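Local coordinates for cellulosomal scaffoldin adaptor protein B (Acetivibrio cellulolyticus, PDB 3FNK) that serves as a type II cohesin module of an adaptor scaffoldin, a dockerin-binding domain through which cellulosome components are probably assembled, at residues A132-F137 / P169-S174; M14-N19 / I27-K32; L75-D80 / L98-T103. All coordinates share one frame; numbering follows the deposited sequence. Where two conformers were deposited one is given.

Contact 1: A132-F137 / P169-S174; sequences ATTVVF and PGEINS
The O of Thr-133 takes a short hydrogen bond from the N of Ile-172, 2.6 Å long. The N-H comes in nearly end-on to the carbonyl, with 165° at the oxygen. The return bond, Thr-133 N to Ile-172 O, is 3.0 Å. The two bonds make an isolated antiparallel beta bridge, a hydrogen-bonded pair that ties the C-terminal tail to the cohesin's beta-sandwich. The side chains of the pair lie next to each other and point the same way. Methyl CG2 of Thr-133 touches CB of Ile-172 at 3.7 Å. Both residues are buried: Thr-133 reaches Leu-53 and Ile-172 reaches Tyr-16.

The opposite side of the bridge is exposed and carries Thr-134 and Glu-171. CG of Glu-171 is anti to its backbone N (chi1 -156°). This lays the chain against methyl CG2 of Thr-134, 3.5 Å from CG. The carboxylate continues past the methyl, and its OE2 accepts a 2.6 Å hydrogen bond from Ser-174 OG through the anti lone pair. Next to the bridge, the backbone O of Asn-173 faces CA of Ala-132 in a CA-H...O contact.

Farther along, the two backbones spread apart. Here the ring of Pro-169 comes in, its CG 3.1 Å from the O of Val-135.

Contact 2: M14-N19 / I27-K32; sequences MGYDKN and IKATVK
Methyl CB of Ala-29 is touched by two side chains of the facing strand. SD of Met-14 meets it at 3.6 Å. The Tyr-16 ring presents its edge, with the methyl in the ring plane, 3.9 Å from CE1. The Met-14 chain leaves the backbone extended and bends only at its last torsion (chi3 -61°). That bend turns CE toward CG2 of Val-31. CG2 of Ile-27 touches CB of Tyr-16 and stands oblique to the ring. The same methyl sits 3.2 Å from the O of Lys-18, a carbonyl that the contact buries without a polar partner.

The two segments belong to a beta hairpin, strands 11-16 and 26-34, in one sheet of the cohesin sandwich. The face with Met-14, Tyr-16, Ala-29 and Val-31 is the inner one. Tyr-16 also packs on Val-135, Pro-169 and Ile-172. Gly-15 and Thr-30 are a hydrogen-bonded pair, with both N-to-O bonds 2.9 Å long.

On the face carrying Thr-30, Gly-15 leaves a shallow spot. The extended Lys-32 chain lies over it and brings CE to 3.9 Å from Gly-15 N. A water nearby donates to Gly-15 O and accepts from Thr-30 OG1.

Where the strands part, Asp-17 N bonds Lys-28 O and Lys-28 N returns a longer bond to Asp-17 OD1. That donor stands above the carboxylate plane, 58° out of it. The aliphatic part of Lys-28 crosses the carboxylate, CG to OD2 3.2 Å. Its NZ goes on to Pro-58 O.

Contact 3: L75-D80 / L98-T103; sequences LLVSED and LSRSYT. With EDO (1,2-ethanediol), chain D.
Arg-100 grips the O of Leu-76 side-on with two nitrogens. NE is 2.7 Å from that oxygen and NH2 is 2.8 Å from it. The oxygen lies in the guanidinium plane, and both donors come from one face of its own carbonyl plane. The arginine chain is extended from CG to NE (chi2 174°, chi3 179°), which carries the guanidinium from the strand to the loop.

Tyr-102 holds the next turn of the loop. Its OH accepts from Ser-78 N at 3.0 Å, and this donor lies in the ring plane. Between the two grips, Leu-76 drops its side chain onto the strand. CD2 sits over one face of the Tyr-102 ring, 4.0 Å from the centroid, in a CH-pi contact. CD1 touches the O of Arg-100.

In the second shell, Glu-115 reaches Tyr-102 OH with OE1 and Leu-76 N with OE2. Tyr-81 and Tyr-108 meet the Tyr-102 ring edge-to-face. A water accepts from Arg-100 NH2 and is weakly bonded to Glu-79 OE2.

A side-on arginine clasp of a backbone carbonyl and a tyrosine hydroxyl bond together fasten the loop between strands 71-72 and 83-87 to strand 95-102 of the cohesin beta-sandwich.

From the N terminus, contact 2 comes first. It closes the loop of the hairpin formed by strands 11-16 and 26-34. Contact 3 follows and closes a loop that runs out through strand 83-87 and back along strand 95-102. Contact 1 is last and closes a loop that holds strands 150-154 and 165-167. The three are in series along the chain; none encloses or crosses another. Contacts 1 and 2 touch, with a probable hydrogen bond from Asn-173 N to Asn-19 O, so the C-terminal tail lies against the first hairpin. Contact 3 is across the chain's centre, about 28 Å from contact 1, centre to centre. Contacts 1 and 3 both reach the five-stranded sheet.

Contact 1: A132-F137 / P169-S174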
ATOM      1  N   ALA A 132      -2.861 -10.229  19.314  1.00 51.38           N
ATOM      2  CA  ALA A 132      -3.298 -10.710  17.990  1.00 50.65           C
ATOM      3  C   ALA A 132      -3.940  -9.610  17.164  1.00 49.58           C
ATOM      4  O   ALA A 132      -4.947  -9.018  17.562  1.00 49.40           O
ATOM      5  CB  ALA A 132      -4.278 -11.899  18.125  1.00 50.68           C
ATOM      6  N   THR A 133      -3.370  -9.344  15.996  1.00 48.76           N
ATOM      7  CA  THR A 133      -3.813  -8.168  15.254  1.00 47.33           C
ATOM      8  C   THR A 133      -3.698  -8.303  13.739  1.00 46.98           C
ATOM      9  O   THR A 133      -2.736  -8.879  13.217  1.00 46.56           O
ATOM     10  CB  THR A 133      -3.095  -6.867  15.785  1.00 47.08           C
ATOM     11  OG1 THR A 133      -3.878  -5.708  15.485  1.00 45.56           O
ATOM     12  CG2 THR A 133      -1.682  -6.726  15.257  1.00 45.31           C
ATOM     13  N   THR A 134      -4.689  -7.744  13.048  1.00 46.66           N
ATOM     14  CA  THR A 134      -4.700  -7.736  11.576  1.00 46.58           C
ATOM     15  C   THR A 134      -4.818  -6.330  10.956  1.00 45.30           C
ATOM     16  O   THR A 134      -5.525  -5.444  11.456  1.00 45.33           O
ATOM     17  CB  THR A 134      -5.816  -8.617  11.036  1.00 46.83           C
ATOM     18  OG1 THR A 134      -7.047  -8.215  11.646  1.00 49.46           O
ATOM     19  CG2 THR A 134      -5.560 -10.078  11.394  1.00 46.80           C
ATOM     20  N   VAL A 135      -4.107  -6.157   9.852  1.00 44.08           N
ATOM     21  CA  VAL A 135      -4.191  -4.970   9.013  1.00 41.81           C
ATOM     22  C   VAL A 135      -4.943  -5.370   7.739  1.00 40.74           C
ATOM     23  O   VAL A 135      -4.659  -6.425   7.174  1.00 40.31           O
ATOM     24  CB  VAL A 135      -2.768  -4.489   8.696  1.00 41.95           C
ATOM     25  CG1 VAL A 135      -2.764  -3.361   7.666  1.00 40.93           C
ATOM     26  CG2 VAL A 135      -2.087  -4.049   9.994  1.00 40.80           C
ATOM     27  N   VAL A 136      -5.907  -4.549   7.308  1.00 38.60           N
ATOM     28  CA  VAL A 136      -6.649  -4.823   6.082  1.00 36.85           C
ATOM     29  C   VAL A 136      -6.695  -3.624   5.097  1.00 36.39           C
ATOM     30  O   VAL A 136      -6.582  -2.451   5.521  1.00 34.50           O
ATOM     31  CB  VAL A 136      -8.084  -5.346   6.364  1.00 36.94           C
ATOM     32  CG1 VAL A 136      -8.039  -6.716   7.139  1.00 36.49           C
ATOM     33  CG2 VAL A 136      -8.930  -4.320   7.112  1.00 36.39           C
ATOM     34  N   PHE A 137      -6.817  -3.946   3.801  1.00 33.87           N
ATOM     35  CA  PHE A 137      -7.296  -2.997   2.802  1.00 33.56           C
ATOM     36  C   PHE A 137      -8.783  -2.973   3.003  1.00 34.57           C
ATOM     37  O   PHE A 137      -9.422  -4.021   3.082  1.00 35.07           O
ATOM     38  CB  PHE A 137      -6.984  -3.421   1.353  1.00 31.74           C
ATOM     39  CG  PHE A 137      -5.504  -3.488   1.039  1.00 29.21           C
ATOM     40  CD1 PHE A 137      -4.862  -4.710   0.980  1.00 25.45           C
ATOM     41  CD2 PHE A 137      -4.742  -2.309   0.876  1.00 25.82           C
ATOM     42  CE1 PHE A 137      -3.471  -4.790   0.706  1.00 25.11           C
ATOM     43  CE2 PHE A 137      -3.369  -2.353   0.615  1.00 25.47           C
ATOM     44  CZ  PHE A 137      -2.729  -3.618   0.524  1.00 24.15           C
ATOM     45  N   PRO A 169      -3.274  -9.175   4.014  1.00 36.69           N
ATOM     46  CA  PRO A 169      -1.929  -9.631   4.407  1.00 38.46           C
ATOM     47  C   PRO A 169      -1.815 -10.743   5.447  1.00 40.39           C
ATOM     48  O   PRO A 169      -0.757 -11.381   5.529  1.00 41.24           O
ATOM     49  CB  PRO A 169      -1.280  -8.365   4.977  1.00 38.44           C
ATOM     50  CG  PRO A 169      -2.421  -7.518   5.382  1.00 37.31           C
ATOM     51  CD  PRO A 169      -3.505  -7.772   4.397  1.00 37.73           C
ATOM     52  N   GLY A 170      -2.840 -10.972   6.255  1.00 41.56           N
ATOM     53  CA  GLY A 170      -2.701 -12.023   7.295  1.00 44.49           C
ATOM     54  C   GLY A 170      -2.259 -11.498   8.659  1.00 45.85           C
ATOM     55  O   GLY A 170      -1.760 -10.368   8.769  1.00 46.01           O
ATOM     56  N   GLU A 171      -2.420 -12.325   9.687  1.00 47.21           N
ATOM     57  CA  GLU A 171      -2.368 -11.857  11.078  1.00 48.58           C
ATOM     58  C   GLU A 171      -0.969 -11.505  11.575  1.00 48.67           C
ATOM     59  O   GLU A 171       0.029 -12.032  11.087  1.00 48.16           O
ATOM     60  CB  GLU A 171      -3.058 -12.859  12.009  1.00 48.91           C
ATOM     61  CG  GLU A 171      -3.570 -12.250  13.321  1.00 51.91           C
ATOM     62  CD  GLU A 171      -4.592 -13.128  14.022  1.00 56.12           C
ATOM     63  OE1 GLU A 171      -5.736 -12.660  14.248  1.00 57.61           O
ATOM     64  OE2 GLU A 171      -4.254 -14.289  14.339  1.00 57.36           O
ATOM     65  N   ILE A 172      -0.917 -10.575  12.527  1.00 49.66           N
ATOM     66  CA  ILE A 172       0.340 -10.192  13.168  1.00 50.41           C
ATOM     67  C   ILE A 172       0.326 -10.695  14.607  1.00 50.94           C
ATOM     68  O   ILE A 172      -0.721 -10.629  15.295  1.00 50.67           O
ATOM     69  CB  ILE A 172       0.613  -8.663  13.077  1.00 50.42           C
ATOM     70  CG1 ILE A 172       1.065  -8.305  11.654  1.00 50.88           C
ATOM     71  CG2 ILE A 172       1.724  -8.222  14.044  1.00 49.36           C
ATOM     72  CD1 ILE A 172       1.290  -6.788  11.398  1.00 49.23           C
ATOM     73  N   ASN A 173       1.475 -11.200  15.055  0.50 51.42           N
ATOM     74  CA  ASN A 173       1.616 -11.834  16.373  0.50 51.95           C
ATOM     75  C   ASN A 173       0.409 -12.710  16.695  0.50 53.08           C
ATOM     76  O   ASN A 173      -0.367 -12.404  17.611  0.50 53.28           O
ATOM     77  CB  ASN A 173       1.836 -10.785  17.474  0.50 51.39           C
ATOM     78  CG  ASN A 173       3.250 -10.223  17.484  0.50 49.27           C
ATOM     79  OD1 ASN A 173       4.209 -10.917  17.175  0.50 45.81           O
ATOM     80  ND2 ASN A 173       3.377  -8.957  17.855  0.50 47.90           N
ATOM     81  N   SER A 174       0.236 -13.777  15.912  1.00 54.22           N
ATOM     82  CA  SER A 174      -0.914 -14.667  16.065  1.00 55.97           C
ATOM     83  C   SER A 174      -0.825 -15.440  17.355  1.00 57.80           C
ATOM     84  O   SER A 174       0.250 -15.932  17.697  1.00 58.21           O
ATOM     85  CB  SER A 174      -0.978 -15.657  14.905  1.00 55.68           C
ATOM     86  OG  SER A 174      -1.892 -15.196  13.938  1.00 55.46           O
TER

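Contact 2: M14-N19 / I27-K32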
ATOM      1  N   MET A  14      -0.388  -6.706   0.512  1.00 30.98           N
ATOM      2  CA  MET A  14       0.620  -6.260   1.500  1.00 32.47           C
ATOM      3  C   MET A  14       1.429  -7.455   2.029  1.00 33.59           C
ATOM      4  O   MET A  14       0.822  -8.430   2.482  1.00 34.06           O
ATOM      5  CB  MET A  14      -0.097  -5.560   2.657  1.00 31.78           C
ATOM      6  CG  MET A  14       0.807  -4.737   3.554  1.00 32.89           C
ATOM      7  SD  MET A  14      -0.169  -4.028   4.882  1.00 39.49           S
ATOM      8  CE  MET A  14      -1.327  -3.013   3.945  1.00 34.56           C
ATOM      9  N   GLY A  15       2.763  -7.384   1.976  1.00 34.62           N
ATOM     10  CA  GLY A  15       3.638  -8.358   2.663  1.00 36.54           C
ATOM     11  C   GLY A  15       4.379  -7.759   3.873  1.00 37.73           C
ATOM     12  O   GLY A  15       4.703  -6.556   3.866  1.00 38.33           O
ATOM     13  N   TYR A  16       4.612  -8.574   4.908  1.00 37.89           N
ATOM     14  CA  TYR A  16       5.396  -8.185   6.107  1.00 38.91           C
ATOM     15  C   TYR A  16       6.786  -8.726   6.068  1.00 39.83           C
ATOM     16  O   TYR A  16       7.003  -9.838   5.604  1.00 41.01           O
ATOM     17  CB  TYR A  16       4.762  -8.696   7.385  1.00 38.13           C
ATOM     18  CG  TYR A  16       3.345  -8.263   7.576  1.00 38.18           C
ATOM     19  CD1 TYR A  16       2.982  -6.932   7.404  1.00 37.72           C
ATOM     20  CD2 TYR A  16       2.351  -9.185   7.950  1.00 38.86           C
ATOM     21  CE1 TYR A  16       1.674  -6.526   7.567  1.00 36.97           C
ATOM     22  CE2 TYR A  16       1.019  -8.776   8.132  1.00 37.92           C
ATOM     23  CZ  TYR A  16       0.701  -7.445   7.937  1.00 39.38           C
ATOM     24  OH  TYR A  16      -0.595  -6.986   8.104  1.00 44.61           O
ATOM     25  N   ASP A  17       7.750  -7.968   6.571  1.00 40.78           N
ATOM     26  CA  ASP A  17       9.069  -8.544   6.702  1.00 41.36           C
ATOM     27  C   ASP A  17       9.114  -9.535   7.874  1.00 42.53           C
ATOM     28  O   ASP A  17      10.001 -10.362   7.921  1.00 42.98           O
ATOM     29  CB  ASP A  17      10.193  -7.489   6.720  1.00 41.35           C
ATOM     30  CG  ASP A  17      10.207  -6.624   7.973  1.00 39.92           C
ATOM     31  OD1 ASP A  17       9.269  -6.634   8.794  1.00 37.58           O
ATOM     32  OD2 ASP A  17      11.205  -5.899   8.125  1.00 43.12           O
ATOM     33  N   LYS A  18       8.129  -9.451   8.775  1.00 43.83           N
ATOM     34  CA  LYS A  18       7.911 -10.431   9.834  1.00 45.52           C
ATOM     35  C   LYS A  18       6.462 -10.448  10.320  1.00 46.07           C
ATOM     36  O   LYS A  18       5.767  -9.422  10.310  1.00 46.17           O
ATOM     37  CB  LYS A  18       8.873 -10.221  11.017  1.00 46.24           C
ATOM     38  CG  LYS A  18       8.484  -9.078  11.950  1.00 47.83           C
ATOM     39  CD  LYS A  18       9.681  -8.565  12.730  1.00 52.06           C
ATOM     40  CE  LYS A  18      10.750  -8.054  11.792  1.00 52.74           C
ATOM     41  NZ  LYS A  18      11.479  -6.926  12.427  1.00 55.00           N
ATOM     42  N   ASN A  19       6.052 -11.629  10.776  1.00 46.60           N
ATOM     43  CA  ASN A  19       4.709 -11.961  11.265  1.00 47.81           C
ATOM     44  C   ASN A  19       4.560 -11.728  12.762  1.00 48.58           C
ATOM     45  O   ASN A  19       3.447 -11.571  13.292  1.00 48.57           O
ATOM     46  CB  ASN A  19       4.422 -13.448  10.951  1.00 47.86           C
ATOM     47  CG  ASN A  19       5.729 -14.302  10.776  1.00 49.27           C
ATOM     48  OD1 ASN A  19       6.834 -13.916  11.210  1.00 47.54           O
ATOM     49  ND2 ASN A  19       5.586 -15.466  10.132  1.00 51.17           N
ATOM     50  N   ILE A  27       7.493  -3.594  12.304  1.00 47.28           N
ATOM     51  CA  ILE A  27       7.308  -4.479  11.149  1.00 45.52           C
ATOM     52  C   ILE A  27       7.124  -3.561   9.934  1.00 44.39           C
ATOM     53  O   ILE A  27       6.299  -2.622   9.987  1.00 43.94           O
ATOM     54  CB  ILE A  27       6.045  -5.323  11.293  1.00 45.67           C
ATOM     55  CG1 ILE A  27       6.113  -6.185  12.566  1.00 46.42           C
ATOM     56  CG2 ILE A  27       5.835  -6.188  10.047  1.00 45.81           C
ATOM     57  CD1 ILE A  27       4.751  -6.542  13.136  1.00 45.03           C
ATOM     58  N   LYS A  28       7.879  -3.799   8.860  1.00 42.08           N
ATOM     59  CA  LYS A  28       7.569  -3.109   7.621  1.00 41.00           C
ATOM     60  C   LYS A  28       6.584  -3.842   6.703  1.00 39.89           C
ATOM     61  O   LYS A  28       6.784  -5.015   6.340  1.00 39.73           O
ATOM     62  CB  LYS A  28       8.796  -2.598   6.874  1.00 41.27           C
ATOM     63  CG  LYS A  28       9.784  -3.585   6.414  1.00 42.85           C
ATOM     64  CD  LYS A  28      11.187  -2.923   6.462  1.00 44.02           C
ATOM     65  CE  LYS A  28      11.494  -2.505   7.890  1.00 47.63           C
ATOM     66  NZ  LYS A  28      12.706  -1.622   8.056  1.00 51.31           N
ATOM     67  N   ALA A  29       5.502  -3.129   6.392  1.00 37.33           N
ATOM     68  CA  ALA A  29       4.435  -3.599   5.527  1.00 35.36           C
ATOM     69  C   ALA A  29       4.636  -2.959   4.166  1.00 34.50           C
ATOM     70  O   ALA A  29       4.751  -1.729   4.073  1.00 33.07           O
ATOM     71  CB  ALA A  29       3.097  -3.220   6.108  1.00 35.03           C
ATOM     72  N   THR A  30       4.734  -3.800   3.136  1.00 33.29           N
ATOM     73  CA  THR A  30       5.009  -3.381   1.754  1.00 32.45           C
ATOM     74  C   THR A  30       3.776  -3.652   0.874  1.00 31.86           C
ATOM     75  O   THR A  30       3.287  -4.792   0.812  1.00 31.76           O
ATOM     76  CB  THR A  30       6.202  -4.117   1.166  1.00 32.36           C
ATOM     77  OG1 THR A  30       7.361  -3.859   1.963  1.00 33.86           O
ATOM     78  CG2 THR A  30       6.465  -3.679  -0.253  1.00 30.60           C
ATOM     79  N   VAL A  31       3.267  -2.595   0.228  1.00 30.33           N
ATOM     80  CA  VAL A  31       2.143  -2.698  -0.706  1.00 28.19           C
ATOM     81  C   VAL A  31       2.832  -3.004  -2.026  1.00 27.55           C
ATOM     82  O   VAL A  31       3.806  -2.353  -2.374  1.00 27.31           O
ATOM     83  CB  VAL A  31       1.311  -1.371  -0.792  1.00 28.41           C
ATOM     84  CG1 VAL A  31       0.227  -1.450  -1.892  1.00 27.76           C
ATOM     85  CG2 VAL A  31       0.672  -1.035   0.547  1.00 25.57           C
ATOM     86  N   LYS A  32       2.330  -4.003  -2.756  1.00 26.08           N
ATOM     87  CA  LYS A  32       2.977  -4.469  -3.968  1.00 24.66           C
ATOM     88  C   LYS A  32       1.956  -5.113  -4.919  1.00 23.45           C
ATOM     89  O   LYS A  32       0.889  -5.583  -4.494  1.00 23.71           O
ATOM     90  CB  LYS A  32       4.069  -5.477  -3.600  1.00 24.88           C
ATOM     91  CG  LYS A  32       3.531  -6.690  -2.802  1.00 26.53           C
ATOM     92  CD  LYS A  32       4.734  -7.482  -2.267  1.00 28.23           C
ATOM     93  CE  LYS A  32       4.329  -8.653  -1.404  1.00 28.74           C
ATOM     94  NZ  LYS A  32       5.615  -9.389  -1.079  1.00 31.89           N
TER
HETATM   95  O   HOH W   1       7.549  -5.519   4.117  1.00 33.99           O

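Contact 3: L75-D80 / L98-T103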
ATOM      1  N   LEU A  75       8.356   0.841  -7.983  1.00 27.85           N
ATOM      2  CA  LEU A  75       7.559   1.432  -9.079  1.00 27.00           C
ATOM      3  C   LEU A  75       7.188   2.891  -8.779  1.00 26.48           C
ATOM      4  O   LEU A  75       7.207   3.294  -7.620  1.00 26.55           O
ATOM      5  CB  LEU A  75       6.290   0.612  -9.362  1.00 26.31           C
ATOM      6  CG  LEU A  75       6.500  -0.905  -9.603  1.00 26.81           C
ATOM      7  CD1 LEU A  75       5.163  -1.558 -10.000  1.00 25.90           C
ATOM      8  CD2 LEU A  75       7.599  -1.185 -10.677  1.00 27.46           C
ATOM      9  N   LEU A  76       6.827   3.650  -9.817  1.00 25.12           N
ATOM     10  CA  LEU A  76       6.351   5.027  -9.644  1.00 25.38           C
ATOM     11  C   LEU A  76       7.443   6.011  -9.157  1.00 25.91           C
ATOM     12  O   LEU A  76       7.137   7.068  -8.568  1.00 23.82           O
ATOM     13  CB  LEU A  76       5.130   5.033  -8.698  1.00 24.68           C
ATOM     14  CG  LEU A  76       3.918   4.179  -9.136  1.00 25.31           C
ATOM     15  CD1 LEU A  76       2.744   4.297  -8.128  1.00 25.04           C
ATOM     16  CD2 LEU A  76       3.458   4.532 -10.553  1.00 22.13           C
ATOM     17  N   VAL A  77       8.711   5.642  -9.377  1.00 26.47           N
ATOM     18  CA  VAL A  77       9.840   6.521  -9.045  1.00 28.43           C
ATOM     19  C   VAL A  77      10.633   7.026 -10.246  1.00 30.15           C
ATOM     20  O   VAL A  77      11.707   7.630 -10.072  1.00 31.45           O
ATOM     21  CB  VAL A  77      10.823   5.895  -7.999  1.00 28.31           C
ATOM     22  CG1 VAL A  77      10.159   5.783  -6.680  1.00 27.79           C
ATOM     23  CG2 VAL A  77      11.311   4.522  -8.460  1.00 28.57           C
ATOM     24  N   SER A  78      10.132   6.829 -11.463  1.00 30.28           N
ATOM     25  CA  SER A  78      10.837   7.416 -12.591  1.00 32.52           C
ATOM     26  C   SER A  78      10.469   8.909 -12.717  1.00 32.84           C
ATOM     27  O   SER A  78       9.329   9.243 -13.007  1.00 33.15           O
ATOM     28  CB  SER A  78      10.540   6.643 -13.888  1.00 32.53           C
ATOM     29  OG  SER A  78      10.847   7.461 -15.007  1.00 36.80           O
ATOM     30  N   GLU A  79      11.441   9.794 -12.515  1.00 33.66           N
ATOM     31  CA  GLU A  79      11.178  11.229 -12.415  1.00 34.07           C
ATOM     32  C   GLU A  79      10.661  11.833 -13.700  1.00 32.13           C
ATOM     33  O   GLU A  79       9.824  12.709 -13.658  1.00 31.82           O
ATOM     34  CB  GLU A  79      12.387  12.014 -11.876  1.00 35.50           C
ATOM     35  CG  GLU A  79      12.621  11.883 -10.331  1.00 40.62           C
ATOM     36  CD  GLU A  79      11.359  12.156  -9.405  1.00 47.20           C
ATOM     37  OE1 GLU A  79      10.581  13.140  -9.601  1.00 48.35           O
ATOM     38  OE2 GLU A  79      11.158  11.376  -8.441  1.00 49.34           O
ATOM     39  N   ASP A  80      11.109  11.312 -14.834  1.00 31.65           N
ATOM     40  CA  ASP A  80      10.566  11.661 -16.147  1.00 30.58           C
ATOM     41  C   ASP A  80       9.049  11.614 -16.312  1.00 29.41           C
ATOM     42  O   ASP A  80       8.497  12.303 -17.183  1.00 27.41           O
ATOM     43  CB  ASP A  80      11.204  10.787 -17.221  1.00 31.70           C
ATOM     44  CG  ASP A  80      12.673  11.099 -17.408  1.00 34.80           C
ATOM     45  OD1 ASP A  80      13.154  12.077 -16.779  1.00 36.92           O
ATOM     46  OD2 ASP A  80      13.334  10.360 -18.161  1.00 39.06           O
ATOM     47  N   LEU A  98      -3.224   6.483   1.143  1.00 23.76           N
ATOM     48  CA  LEU A  98      -2.014   6.807   0.430  1.00 23.97           C
ATOM     49  C   LEU A  98      -2.290   6.745  -1.066  1.00 23.79           C
ATOM     50  O   LEU A  98      -2.959   5.811  -1.558  1.00 22.89           O
ATOM     51  CB  LEU A  98      -0.948   5.745   0.684  1.00 24.36           C
ATOM     52  CG  LEU A  98      -0.785   5.098   2.062  1.00 27.30           C
ATOM     53  CD1 LEU A  98       0.129   3.894   1.949  1.00 30.64           C
ATOM     54  CD2 LEU A  98      -0.167   6.109   3.009  1.00 35.00           C
ATOM     55  N   SER A  99      -1.728   7.704  -1.789  1.00 22.19           N
ATOM     56  CA  SER A  99      -1.837   7.757  -3.241  1.00 23.08           C
ATOM     57  C   SER A  99      -0.537   8.186  -3.833  1.00 22.39           C
ATOM     58  O   SER A  99       0.099   9.117  -3.352  1.00 23.06           O
ATOM     59  CB  SER A  99      -2.881   8.756  -3.693  1.00 21.86           C
ATOM     60  OG  SER A  99      -4.115   8.501  -3.115  1.00 27.38           O
ATOM     61  N   ARG A 100      -0.167   7.511  -4.909  1.00 22.64           N
ATOM     62  CA  ARG A 100       0.929   7.912  -5.736  1.00 21.16           C
ATOM     63  C   ARG A 100       0.599   7.597  -7.189  1.00 21.54           C
ATOM     64  O   ARG A 100       0.207   6.443  -7.502  1.00 19.82           O
ATOM     65  CB  ARG A 100       2.197   7.186  -5.277  1.00 20.67           C
ATOM     66  CG  ARG A 100       3.439   7.664  -5.974  1.00 20.38           C
ATOM     67  CD  ARG A 100       4.733   7.048  -5.423  1.00 17.78           C
ATOM     68  NE  ARG A 100       5.886   7.561  -6.173  1.00 18.86           N
ATOM     69  CZ  ARG A 100       6.815   8.410  -5.698  1.00 23.23           C
ATOM     70  NH1 ARG A 100       6.741   8.876  -4.445  1.00 22.06           N
ATOM     71  NH2 ARG A 100       7.841   8.784  -6.479  1.00 22.25           N
ATOM     72  N   SER A 101       0.786   8.585  -8.078  1.00 21.27           N
ATOM     73  CA  SER A 101       0.547   8.420  -9.520  1.00 21.87           C
ATOM     74  C   SER A 101       1.608   9.137 -10.375  1.00 21.52           C
ATOM     75  O   SER A 101       2.142  10.139  -9.963  1.00 20.46           O
ATOM     76  CB  SER A 101      -0.797   9.031  -9.951  1.00 20.84           C
ATOM     77  OG  SER A 101      -1.896   8.159  -9.778  1.00 25.00           O
ATOM     78  N   TYR A 102       1.880   8.616 -11.570  1.00 21.19           N
ATOM     79  CA  TYR A 102       2.520   9.395 -12.618  1.00 21.13           C
ATOM     80  C   TYR A 102       1.531  10.399 -13.192  1.00 21.41           C
ATOM     81  O   TYR A 102       0.333  10.100 -13.303  1.00 22.24           O
ATOM     82  CB  TYR A 102       2.983   8.454 -13.719  1.00 20.88           C
ATOM     83  CG  TYR A 102       4.237   7.659 -13.373  1.00 20.19           C
ATOM     84  CD1 TYR A 102       4.396   6.336 -13.812  1.00 18.32           C
ATOM     85  CD2 TYR A 102       5.250   8.220 -12.610  1.00 20.35           C
ATOM     86  CE1 TYR A 102       5.545   5.608 -13.518  1.00 23.16           C
ATOM     87  CE2 TYR A 102       6.398   7.495 -12.287  1.00 20.41           C
ATOM     88  CZ  TYR A 102       6.560   6.194 -12.776  1.00 23.47           C
ATOM     89  OH  TYR A 102       7.701   5.475 -12.451  1.00 20.47           O
ATOM     90  N   THR A 103       2.027  11.571 -13.595  1.00 21.31           N
ATOM     91  CA  THR A 103       1.181  12.600 -14.198  1.00 21.08           C
ATOM     92  C   THR A 103       1.510  12.855 -15.678  1.00 20.15           C
ATOM     93  O   THR A 103       0.620  13.256 -16.452  1.00 19.21           O
ATOM     94  CB  THR A 103       1.296  13.959 -13.430  1.00 21.32           C
ATOM     95  OG1 THR A 103       2.670  14.302 -13.268  1.00 22.34           O
ATOM     96  CG2 THR A 103       0.636  13.860 -12.062  1.00 22.40           C
TER
HETATM   97  C1  EDO D 188      -4.378  10.771  -0.794  1.00 33.42           C
HETATM   98  O1  EDO D 188      -4.494   9.366  -0.528  1.00 29.57           O
HETATM   99  C2  EDO D 188      -5.727  11.402  -0.547  1.00 35.28           C
HETATM  100  O2  EDO D 188      -6.548  11.225  -1.692  1.00 37.70           O
HETATM  101  O   HOH W   2       9.209  11.353  -5.765  1.00 42.56           O